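Local structure of C381 turret protein (Sulfolobus turreted icosahedral virus, 4IND) at residues V16-K21 / D73-G78; L81-V86 / S144-F149; L297-A302 / R347-I352. The protein builds, as a pentamer with three jelly-roll domains per chain, part of the turrets that probably project from the icosahedral shell of this archaeal virus. All blocks are in the same frame, centred on the assembly; numbering follows the deposited sequence.

Contact 1 of 3, residues V16-K21 / D73-G78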
loop_
_atom_site.group_PDB
_atom_site.type_symbol
_atom_site.label_atom_id
_atom_site.label_comp_id
_atom_site.label_asym_id
_atom_site.label_seq_id
_atom_site.Cartn_x
_atom_site.Cartn_y
_atom_site.Cartn_z
ATOM N N VAL A 16 17.160 4.543 -26.468
ATOM C CA VAL A 16 17.698 5.310 -25.322
ATOM C C VAL A 16 17.816 4.362 -24.139
ATOM O O VAL A 16 17.031 3.433 -24.024
ATOM C CB VAL A 16 16.795 6.531 -24.955
ATOM C CG1 VAL A 16 17.202 7.148 -23.615
ATOM C CG2 VAL A 16 16.868 7.575 -26.051
ATOM N N LYS A 17 18.808 4.584 -23.285
ATOM C CA LYS A 17 19.014 3.797 -22.083
ATOM C C LYS A 17 18.666 4.688 -20.896
ATOM O O LYS A 17 18.703 5.909 -21.022
ATOM C CB LYS A 17 20.494 3.409 -21.956
ATOM C CG LYS A 17 21.078 2.613 -23.116
ATOM C CD LYS A 17 22.525 2.212 -22.780
ATOM C CE LYS A 17 23.194 1.466 -23.928
ATOM N NZ LYS A 17 22.578 0.147 -24.216
ATOM N N TYR A 18 18.361 4.084 -19.753
ATOM C CA TYR A 18 18.095 4.864 -18.529
ATOM C C TYR A 18 19.345 5.139 -17.713
ATOM O O TYR A 18 19.316 5.893 -16.741
ATOM C CB TYR A 18 17.021 4.199 -17.686
ATOM C CG TYR A 18 15.669 4.198 -18.374
ATOM C CD1 TYR A 18 14.762 5.221 -18.162
ATOM C CD2 TYR A 18 15.312 3.189 -19.262
ATOM C CE1 TYR A 18 13.524 5.232 -18.786
ATOM C CE2 TYR A 18 14.086 3.195 -19.897
ATOM C CZ TYR A 18 13.194 4.220 -19.656
ATOM O OH TYR A 18 11.973 4.233 -20.274
ATOM N N TYR A 19 20.447 4.524 -18.104
ATOM C CA TYR A 19 21.719 4.772 -17.469
ATOM C C TYR A 19 22.850 4.569 -18.472
ATOM O O TYR A 19 22.850 3.580 -19.213
ATOM C CB TYR A 19 21.929 3.851 -16.279
ATOM C CG TYR A 19 23.313 4.066 -15.706
ATOM C CD1 TYR A 19 23.574 5.147 -14.872
ATOM C CD2 TYR A 19 24.356 3.206 -16.004
ATOM C CE1 TYR A 19 24.847 5.359 -14.342
ATOM C CE2 TYR A 19 25.632 3.412 -15.485
ATOM C CZ TYR A 19 25.870 4.486 -14.653
ATOM O OH TYR A 19 27.141 4.713 -14.150
ATOM N N TYR A 20 23.788 5.515 -18.493
ATOM C CA TYR A 20 24.966 5.452 -19.343
ATOM C C TYR A 20 26.197 5.688 -18.491
ATOM O O TYR A 20 26.240 6.648 -17.717
ATOM C CB TYR A 20 24.961 6.571 -20.391
ATOM C CG TYR A 20 23.820 6.553 -21.390
ATOM C CD1 TYR A 20 23.994 6.011 -22.667
ATOM C CD2 TYR A 20 22.596 7.118 -21.066
ATOM C CE1 TYR A 20 22.951 6.002 -23.589
ATOM C CE2 TYR A 20 21.538 7.106 -21.960
ATOM C CZ TYR A 20 21.737 6.569 -23.237
ATOM O OH TYR A 20 20.692 6.565 -24.115
ATOM N N LYS A 21 27.197 4.830 -18.615
ATOM C CA LYS A 21 28.517 5.193 -18.118
ATOM C C LYS A 21 29.358 5.370 -19.364
ATOM O O LYS A 21 29.616 4.410 -20.079
ATOM C CB LYS A 21 29.116 4.104 -17.223
ATOM C CG LYS A 21 30.407 4.613 -16.560
ATOM C CD LYS A 21 30.881 3.715 -15.440
ATOM C CE LYS A 21 32.086 4.346 -14.720
ATOM N NZ LYS A 21 32.480 3.557 -13.496
ATOM N N ASP A 73 12.489 10.648 -26.988
ATOM C CA ASP A 73 12.070 9.252 -27.089
ATOM C C ASP A 73 10.964 8.923 -26.103
ATOM O O ASP A 73 10.827 9.585 -25.083
ATOM C CB ASP A 73 13.270 8.343 -26.790
ATOM C CG ASP A 73 14.396 8.529 -27.771
ATOM O OD1 ASP A 73 15.040 9.615 -27.757
ATOM O OD2 ASP A 73 14.650 7.575 -28.536
ATOM N N GLU A 74 10.185 7.891 -26.415
ATOM C CA GLU A 74 9.059 7.496 -25.573
ATOM C C GLU A 74 9.493 6.750 -24.306
ATOM O O GLU A 74 9.156 5.576 -24.138
ATOM C CB GLU A 74 8.094 6.591 -26.345
ATOM C CG GLU A 74 7.632 7.139 -27.666
ATOM C CD GLU A 74 6.964 8.489 -27.539
ATOM O OE1 GLU A 74 6.854 9.180 -28.572
ATOM O OE2 GLU A 74 6.551 8.859 -26.412
ATOM N N LEU A 75 10.244 7.413 -23.440
ATOM C CA LEU A 75 10.554 6.877 -22.113
ATOM C C LEU A 75 9.259 6.529 -21.407
ATOM O O LEU A 75 8.190 7.076 -21.718
ATOM C CB LEU A 75 11.284 7.908 -21.255
ATOM C CG LEU A 75 12.541 8.510 -21.857
ATOM C CD1 LEU A 75 13.181 9.402 -20.817
ATOM C CD2 LEU A 75 13.462 7.406 -22.258
ATOM N N GLN A 76 9.347 5.616 -20.449
ATOM C CA GLN A 76 8.204 5.342 -19.583
ATOM C C GLN A 76 7.765 6.666 -18.975
ATOM O O GLN A 76 8.598 7.463 -18.533
ATOM C CB GLN A 76 8.611 4.362 -18.488
ATOM C CG GLN A 76 7.442 3.966 -17.585
ATOM C CD GLN A 76 7.818 2.876 -16.606
ATOM O OE1 GLN A 76 8.370 3.148 -15.540
ATOM N NE2 GLN A 76 7.528 1.629 -16.966
ATOM N N GLU A 77 6.460 6.917 -18.950
ATOM C CA GLU A 77 5.968 8.169 -18.398
ATOM C C GLU A 77 6.271 8.291 -16.896
ATOM O O GLU A 77 6.358 7.297 -16.179
ATOM C CB GLU A 77 4.475 8.355 -18.705
ATOM C CG GLU A 77 4.228 8.678 -20.185
ATOM C CD GLU A 77 2.827 9.218 -20.481
ATOM O OE1 GLU A 77 1.882 8.836 -19.754
ATOM O OE2 GLU A 77 2.670 10.018 -21.450
ATOM N N GLY A 78 6.436 9.514 -16.426
ATOM C CA GLY A 78 6.635 9.728 -14.995
ATOM C C GLY A 78 7.554 10.901 -14.778
ATOM O O GLY A 78 7.881 11.612 -15.721
HETATM O O HOH W 1 14.549 5.004 -27.295
#
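V16 and D73 bring the two backbones closest, with CA atoms 7.1 Å apart, too far for main-chain pairing, and the segments therefore meet through side chains, one main-chain N-H and a water. The water links V16 N (2.8 Å), from which it accepts, to D73 OD2 (2.9 Å), to which it donates; outside this pair of segments, K21 of the second subunit forms a salt bridge with the same D73 OD2. Deeper in, L75 is the shared apolar surface. The V16 and L75 side chains cross at about a right angle, L75 CD2 4.0 Å from V16 CG1, and the same methyl lies 4.1 Å from Y18 CE1, approaching that ring at a slant. With CG anti to the carbonyl carbon (chi1 -66°), Y18 runs antiparallel to the L75 side chain and carries its hydroxyl on to Q76. There Y18 OH accepts a nearly straight hydrogen bond from Q76 N (3.0 Å, 173°), the donor sitting at the ring edge near its plane. The bond holds the loop by its main chain at Q76, and Q76 OE1 bonds R147. In the first domain, the 73-78 loop joins strand 67-71 to strand 78-88 and passes beside the chain leading into strand 19-21, an outermost strand whose neighbour, strand 138-147, also packs against L75 through L145.

Contact 2 of 3, residues L81-V86 / S144-F149. With 2HP (dihydrogenphosphate ion), chain U.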
loop_
_atom_site.group_PDB
_atom_site.type_symbol
_atom_site.label_atom_id
_atom_site.label_comp_id
_atom_site.label_asym_id
_atom_site.label_seq_id
_atom_site.Cartn_x
_atom_site.Cartn_y
_atom_site.Cartn_z
ATOM N N LEU A 81 14.334 12.187 -12.089
ATOM C CA LEU A 81 15.479 12.908 -11.598
ATOM C C LEU A 81 16.614 12.505 -12.512
ATOM O O LEU A 81 16.901 11.311 -12.676
ATOM C CB LEU A 81 15.825 12.491 -10.164
ATOM C CG LEU A 81 17.170 13.083 -9.719
ATOM C CD1 LEU A 81 16.960 14.530 -9.293
ATOM C CD2 LEU A 81 17.840 12.253 -8.610
ATOM N N ILE A 82 17.260 13.501 -13.103
ATOM C CA ILE A 82 18.404 13.254 -13.976
ATOM C C ILE A 82 19.672 13.639 -13.219
ATOM O O ILE A 82 19.734 14.708 -12.592
ATOM C CB ILE A 82 18.279 14.074 -15.249
ATOM C CG1 ILE A 82 17.191 13.459 -16.138
ATOM C CG2 ILE A 82 19.611 14.159 -15.988
ATOM C CD1 ILE A 82 16.815 14.309 -17.314
ATOM N N ARG A 83 20.667 12.757 -13.249
ATOM C CA ARG A 83 21.989 13.088 -12.735
ATOM C C ARG A 83 22.996 12.948 -13.867
ATOM O O ARG A 83 23.065 11.912 -14.534
ATOM C CB ARG A 83 22.351 12.204 -11.542
ATOM C CG ARG A 83 21.556 12.546 -10.252
ATOM C CD ARG A 83 21.709 11.464 -9.214
ATOM N NE ARG A 83 21.100 10.216 -9.660
ATOM C CZ ARG A 83 21.418 9.015 -9.192
ATOM N NH1 ARG A 83 22.345 8.888 -8.253
ATOM N NH2 ARG A 83 20.808 7.944 -9.671
ATOM N N ILE A 84 23.769 14.002 -14.091
ATOM C CA ILE A 84 24.859 13.930 -15.065
ATOM C C ILE A 84 26.176 14.131 -14.340
ATOM O O ILE A 84 26.418 15.206 -13.800
ATOM C CB ILE A 84 24.738 15.014 -16.148
ATOM C CG1 ILE A 84 23.289 15.159 -16.620
ATOM C CG2 ILE A 84 25.658 14.668 -17.354
ATOM C CD1 ILE A 84 23.088 16.214 -17.732
ATOM N N LYS A 85 27.036 13.112 -14.319
ATOM C CA LYS A 85 28.344 13.273 -13.684
ATOM C C LYS A 85 29.273 13.893 -14.698
ATOM O O LYS A 85 29.496 13.339 -15.785
ATOM C CB LYS A 85 28.941 11.939 -13.208
ATOM C CG LYS A 85 30.245 12.155 -12.420
ATOM C CD LYS A 85 30.934 10.832 -12.005
ATOM C CE LYS A 85 30.154 10.114 -10.919
ATOM N NZ LYS A 85 30.089 10.903 -9.670
ATOM N N VAL A 86 29.817 15.055 -14.371
ATOM C CA VAL A 86 30.716 15.715 -15.337
ATOM C C VAL A 86 32.020 16.108 -14.665
ATOM O O VAL A 86 32.132 16.096 -13.436
ATOM C CB VAL A 86 30.081 16.979 -15.978
ATOM C CG1 VAL A 86 28.784 16.647 -16.692
ATOM C CG2 VAL A 86 29.856 18.049 -14.915
ATOM N N SER A 144 22.222 9.544 -15.947
ATOM C CA SER A 144 21.266 8.706 -15.217
ATOM C C SER A 144 19.860 9.307 -15.246
ATOM O O SER A 144 19.658 10.478 -14.943
ATOM C CB SER A 144 21.721 8.501 -13.763
ATOM O OG SER A 144 20.676 7.936 -12.959
ATOM N N LEU A 145 18.887 8.478 -15.597
ATOM C CA LEU A 145 17.467 8.843 -15.587
ATOM C C LEU A 145 16.787 7.918 -14.612
ATOM O O LEU A 145 16.769 6.709 -14.833
ATOM C CB LEU A 145 16.852 8.559 -16.969
ATOM C CG LEU A 145 17.046 9.535 -18.112
ATOM C CD1 LEU A 145 16.841 8.848 -19.482
ATOM C CD2 LEU A 145 16.049 10.653 -17.948
ATOM N N GLU A 146 16.229 8.441 -13.526
ATOM C CA GLU A 146 15.518 7.552 -12.598
ATOM C C GLU A 146 14.219 8.211 -12.173
ATOM O O GLU A 146 14.168 9.417 -11.977
ATOM C CB GLU A 146 16.390 7.192 -11.372
ATOM C CG GLU A 146 16.509 8.309 -10.341
ATOM C CD GLU A 146 16.742 7.801 -8.902
ATOM O OE1 GLU A 146 17.716 7.042 -8.664
ATOM O OE2 GLU A 146 15.957 8.196 -8.003
ATOM N N ARG A 147 13.166 7.417 -12.036
ATOM C CA ARG A 147 11.894 7.938 -11.569
ATOM C C ARG A 147 11.966 8.126 -10.047
ATOM O O ARG A 147 12.396 7.238 -9.322
ATOM C CB ARG A 147 10.762 6.970 -11.957
ATOM C CG ARG A 147 10.572 6.876 -13.491
ATOM C CD ARG A 147 9.350 6.052 -13.852
ATOM N NE ARG A 147 8.170 6.616 -13.214
ATOM C CZ ARG A 147 6.970 6.063 -13.243
ATOM N NH1 ARG A 147 6.787 4.920 -13.890
ATOM N NH2 ARG A 147 5.956 6.650 -12.613
ATOM N N VAL A 148 11.563 9.290 -9.571
ATOM C CA VAL A 148 11.563 9.547 -8.116
ATOM C C VAL A 148 10.193 9.209 -7.535
ATOM O O VAL A 148 9.227 9.109 -8.261
ATOM C CB VAL A 148 11.914 11.010 -7.827
ATOM C CG1 VAL A 148 13.287 11.329 -8.361
ATOM C CG2 VAL A 148 10.905 11.940 -8.474
ATOM N N PHE A 149 10.087 9.019 -6.234
ATOM C CA PHE A 149 8.795 8.666 -5.671
ATOM C C PHE A 149 8.485 7.220 -6.034
ATOM O O PHE A 149 7.350 6.764 -5.924
ATOM C CB PHE A 149 7.705 9.625 -6.177
ATOM C CG PHE A 149 8.012 11.074 -5.893
ATOM C CD1 PHE A 149 8.394 11.476 -4.609
ATOM C CD2 PHE A 149 7.968 12.020 -6.899
ATOM C CE1 PHE A 149 8.719 12.801 -4.349
ATOM C CE2 PHE A 149 8.275 13.357 -6.639
ATOM C CZ PHE A 149 8.651 13.739 -5.354
HETATM P P 2HP U . 7.423 9.227 -10.385
HETATM O O1 2HP U . 6.278 10.068 -9.881
HETATM O O2 2HP U . 7.097 9.157 -11.845
HETATM O O3 2HP U . 7.361 7.826 -9.699
HETATM O O4 2HP U . 8.826 9.895 -10.229
HETATM O O HOH W 2 19.065 9.993 -11.626
#
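Four backbone hydrogen bonds join L81-R83 to S144-E146. L81 N gives to E146 O at 2.8 Å and L81 O receives from E146 N in return; R83 and S144 exchange the same two bonds two residues further on. Between these hydrogen-bonded pairs sits the non-hydrogen-bonded pair I82-L145, where I82 CA adds a CA-H...O contact to S144 O. The strands run antiparallel, their axes 4.9 Å apart at closest approach.

Apolar contacts occur on both faces. I82 and L145 lie side by side and point the same way, I82 CG1 against L145 CD2 at 3.5 Å, while L81 CB presses on V148 CG1 at 3.3 Å, tighter than usual for two carbons. The strands, 78-88 and 138-147, are the middle pair of a four-stranded sheet of 1-4-2-3 order, part of the first jelly roll.

Polar contacts gather on the face of R83, S144 and E146. The chain of R83 bends at chi3 (-66°), and its NE donates in the guanidinium plane to a water at 2.8 Å, which also bonds L81 O and S144 OG. R83 NH2 forms a salt bridge with E146 OE1 at 3.4 Å. That oxygen lies well out of the guanidinium plane, so no N-H points at it and charge alone acts; the two planar groups are 77° apart. Both are also engaged by the third subunit, through its L75 O and E77 N.

At the end of the strand, R147 directs NE and NH2 at one oxygen, O2, of a dihydrogenphosphate ion, NH2 at 2.9 Å; L79 N and R172 NH2 bond the same ion.

Contact 3 of 3, residues L297-A302 / R347-I352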
loop_
_atom_site.group_PDB
_atom_site.type_symbol
_atom_site.label_atom_id
_atom_site.label_comp_id
_atom_site.label_asym_id
_atom_site.label_seq_id
_atom_site.Cartn_x
_atom_site.Cartn_y
_atom_site.Cartn_z
ATOM N N LEU A 297 -7.215 23.316 7.540
ATOM C CA LEU A 297 -7.847 23.178 8.847
ATOM C C LEU A 297 -8.769 21.976 8.948
ATOM O O LEU A 297 -9.215 21.418 7.944
ATOM C CB LEU A 297 -8.659 24.439 9.163
ATOM C CG LEU A 297 -7.891 25.754 9.008
ATOM C CD1 LEU A 297 -8.828 26.954 9.056
ATOM C CD2 LEU A 297 -6.836 25.853 10.089
ATOM N N ARG A 298 -9.062 21.589 10.181
ATOM C CA ARG A 298 -10.090 20.601 10.453
ATOM C C ARG A 298 -10.801 21.047 11.736
ATOM O O ARG A 298 -10.158 21.256 12.760
ATOM C CB ARG A 298 -9.454 19.229 10.645
ATOM C CG ARG A 298 -10.447 18.137 10.889
ATOM C CD ARG A 298 -9.792 16.786 10.832
ATOM N NE ARG A 298 -10.804 15.740 10.827
ATOM C CZ ARG A 298 -10.552 14.454 10.629
ATOM N NH1 ARG A 298 -9.309 14.052 10.416
ATOM N NH2 ARG A 298 -11.544 13.573 10.635
ATOM N N LEU A 299 -12.119 21.226 11.677
ATOM C CA LEU A 299 -12.866 21.731 12.838
ATOM C C LEU A 299 -13.451 20.567 13.588
ATOM O O LEU A 299 -14.051 19.681 12.977
ATOM C CB LEU A 299 -13.994 22.669 12.415
ATOM C CG LEU A 299 -13.673 23.773 11.419
ATOM C CD1 LEU A 299 -14.868 24.709 11.272
ATOM C CD2 LEU A 299 -12.439 24.538 11.855
ATOM N N LYS A 300 -13.295 20.570 14.913
ATOM C CA LYS A 300 -13.725 19.432 15.720
ATOM C C LYS A 300 -14.931 19.764 16.595
ATOM O O LYS A 300 -15.766 18.911 16.873
ATOM C CB LYS A 300 -12.569 18.937 16.598
ATOM C CG LYS A 300 -11.297 18.635 15.843
ATOM C CD LYS A 300 -11.526 17.580 14.782
ATOM C CE LYS A 300 -11.770 16.209 15.394
ATOM N NZ LYS A 300 -11.757 15.128 14.358
ATOM N N TYR A 301 -15.013 21.008 17.029
ATOM C CA TYR A 301 -16.030 21.416 18.001
ATOM C C TYR A 301 -16.209 22.923 17.996
ATOM O O TYR A 301 -15.237 23.672 17.874
ATOM C CB TYR A 301 -15.610 20.974 19.393
ATOM C CG TYR A 301 -16.569 21.398 20.501
ATOM C CD1 TYR A 301 -17.739 20.688 20.736
ATOM C CD2 TYR A 301 -16.280 22.483 21.323
ATOM C CE1 TYR A 301 -18.620 21.069 21.764
ATOM C CE2 TYR A 301 -17.143 22.878 22.344
ATOM C CZ TYR A 301 -18.315 22.166 22.555
ATOM O OH TYR A 301 -19.177 22.541 23.573
ATOM N N ALA A 302 -17.453 23.368 18.125
ATOM C CA ALA A 302 -17.743 24.793 18.233
ATOM C C ALA A 302 -18.917 25.046 19.161
ATOM O O ALA A 302 -19.854 24.247 19.240
ATOM C CB ALA A 302 -18.001 25.412 16.864
ATOM N N ARG A 347 -13.799 18.878 7.497
ATOM C CA ARG A 347 -12.484 18.672 6.916
ATOM C C ARG A 347 -12.293 19.461 5.635
ATOM O O ARG A 347 -13.255 19.986 5.063
ATOM C CB ARG A 347 -12.248 17.190 6.628
ATOM C CG ARG A 347 -13.084 16.261 7.476
ATOM C CD ARG A 347 -12.394 14.927 7.691
ATOM N NE ARG A 347 -11.908 14.324 6.455
ATOM C CZ ARG A 347 -12.633 13.538 5.666
ATOM N NH1 ARG A 347 -13.897 13.264 5.971
ATOM N NH2 ARG A 347 -12.092 13.034 4.563
ATOM N N GLU A 348 -11.039 19.538 5.203
ATOM C CA GLU A 348 -10.672 20.126 3.914
ATOM C C GLU A 348 -11.212 21.539 3.719
ATOM O O GLU A 348 -11.823 21.845 2.717
ATOM C CB GLU A 348 -11.089 19.217 2.760
ATOM C CG GLU A 348 -10.189 18.006 2.620
ATOM C CD GLU A 348 -10.161 17.459 1.221
ATOM O OE1 GLU A 348 -9.591 18.143 0.335
ATOM O OE2 GLU A 348 -10.718 16.352 1.015
ATOM N N ILE A 349 -10.973 22.397 4.704
ATOM C CA ILE A 349 -11.279 23.815 4.575
ATOM C C ILE A 349 -10.014 24.578 4.947
ATOM O O ILE A 349 -9.103 24.008 5.549
ATOM C CB ILE A 349 -12.398 24.209 5.539
ATOM C CG1 ILE A 349 -12.041 23.713 6.938
ATOM C CG2 ILE A 349 -13.715 23.592 5.089
ATOM C CD1 ILE A 349 -12.761 24.410 8.052
ATOM N N ASN A 350 -9.953 25.862 4.619
ATOM C CA ASN A 350 -8.779 26.651 4.999
ATOM C C ASN A 350 -9.163 28.055 5.425
ATOM O O ASN A 350 -8.305 28.907 5.658
ATOM C CB ASN A 350 -7.726 26.680 3.875
ATOM C CG ASN A 350 -8.284 27.148 2.550
ATOM O OD1 ASN A 350 -9.316 27.808 2.500
ATOM N ND2 ASN A 350 -7.598 26.792 1.453
ATOM N N SER A 351 -10.464 28.303 5.514
ATOM C CA SER A 351 -10.948 29.596 5.996
ATOM C C SER A 351 -12.281 29.448 6.715
ATOM O O SER A 351 -13.176 28.745 6.238
ATOM C CB SER A 351 -11.058 30.590 4.848
ATOM O OG SER A 351 -11.397 31.869 5.336
ATOM N N ILE A 352 -12.389 30.103 7.874
ATOM C CA ILE A 352 -13.567 30.041 8.741
ATOM C C ILE A 352 -14.025 31.452 9.080
ATOM O O ILE A 352 -13.205 32.299 9.420
ATOM C CB ILE A 352 -13.237 29.389 10.082
ATOM C CG1 ILE A 352 -12.525 28.067 9.874
ATOM C CG2 ILE A 352 -14.501 29.196 10.915
ATOM C CD1 ILE A 352 -13.358 27.061 9.158
#
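A single backbone hydrogen bond, L297 N to I349 O at 2.8 Å, marks the antiparallel pair beside the corner that the second segment turns at E348. Around it, packing of branched side chains does most of the work. I349 forms a bump: its CG1 sits between the backbone N and the carbonyl carbon (chi1 51°), so that the I349 side chain crosses that of L299 at about a right angle. L299 meets both isoleucine CD1 methyls together, I352 tip to tip (L299 CD1 to I352 CD1 3.5 Å), although the two isoleucine ends are modelled too close to each other and their exact fit is doubtful. L297 lies against I349 with CB, 4.1 Å from CG1, and over N350 and I352 with CD1, which rests 3.9 Å from I352 CG1.

The arginines make a second, polar ridge. R298 and R347 lie side by side and point the same way, with R347 CD 3.4 Å from R298 NH2 and set over one face of the R298 guanidinium, offset toward its rim. The two guanidinium planes are 49° apart. Each guanidinium has an acid partner, D345, shared with K300, for R298 and E264 of the second subunit for R347, which probably offsets the closeness of like charges. E348, at the corner, lies beside a bound dihydrogenphosphate, in a pocket that also includes K231 and E264.

The corner lets the 347-352 segment serve both sheets of the third jelly roll: strand 346-349 edges the sheet of strand 295-305, whereas strand 351-358 belongs to the facing one. I349 and I352 pack on strand 311-319 of that second sheet, while L297 and L299 touch Y373 on strand 365-377.

The contacts follow one another along the chain, each closing before the next opens. Contacts 1 and 2, with centres 10 Å apart, share one sheet of the first domain: Y18 O probably accepts a hydrogen bond from L145 N where strands 19-21 and 138-147 adjoin, and E77 O packs on R147 CZ. Contact 3 lies in the third domain, on the other side of the chain's centre, about 44 Å from contact 1 and 40 Å from contact 2, centre to centre. The second domain separates them. Every contact also touches neighbouring subunits, so residues that pair within a chain also lie at the interfaces between subunits, in both the first and third domains.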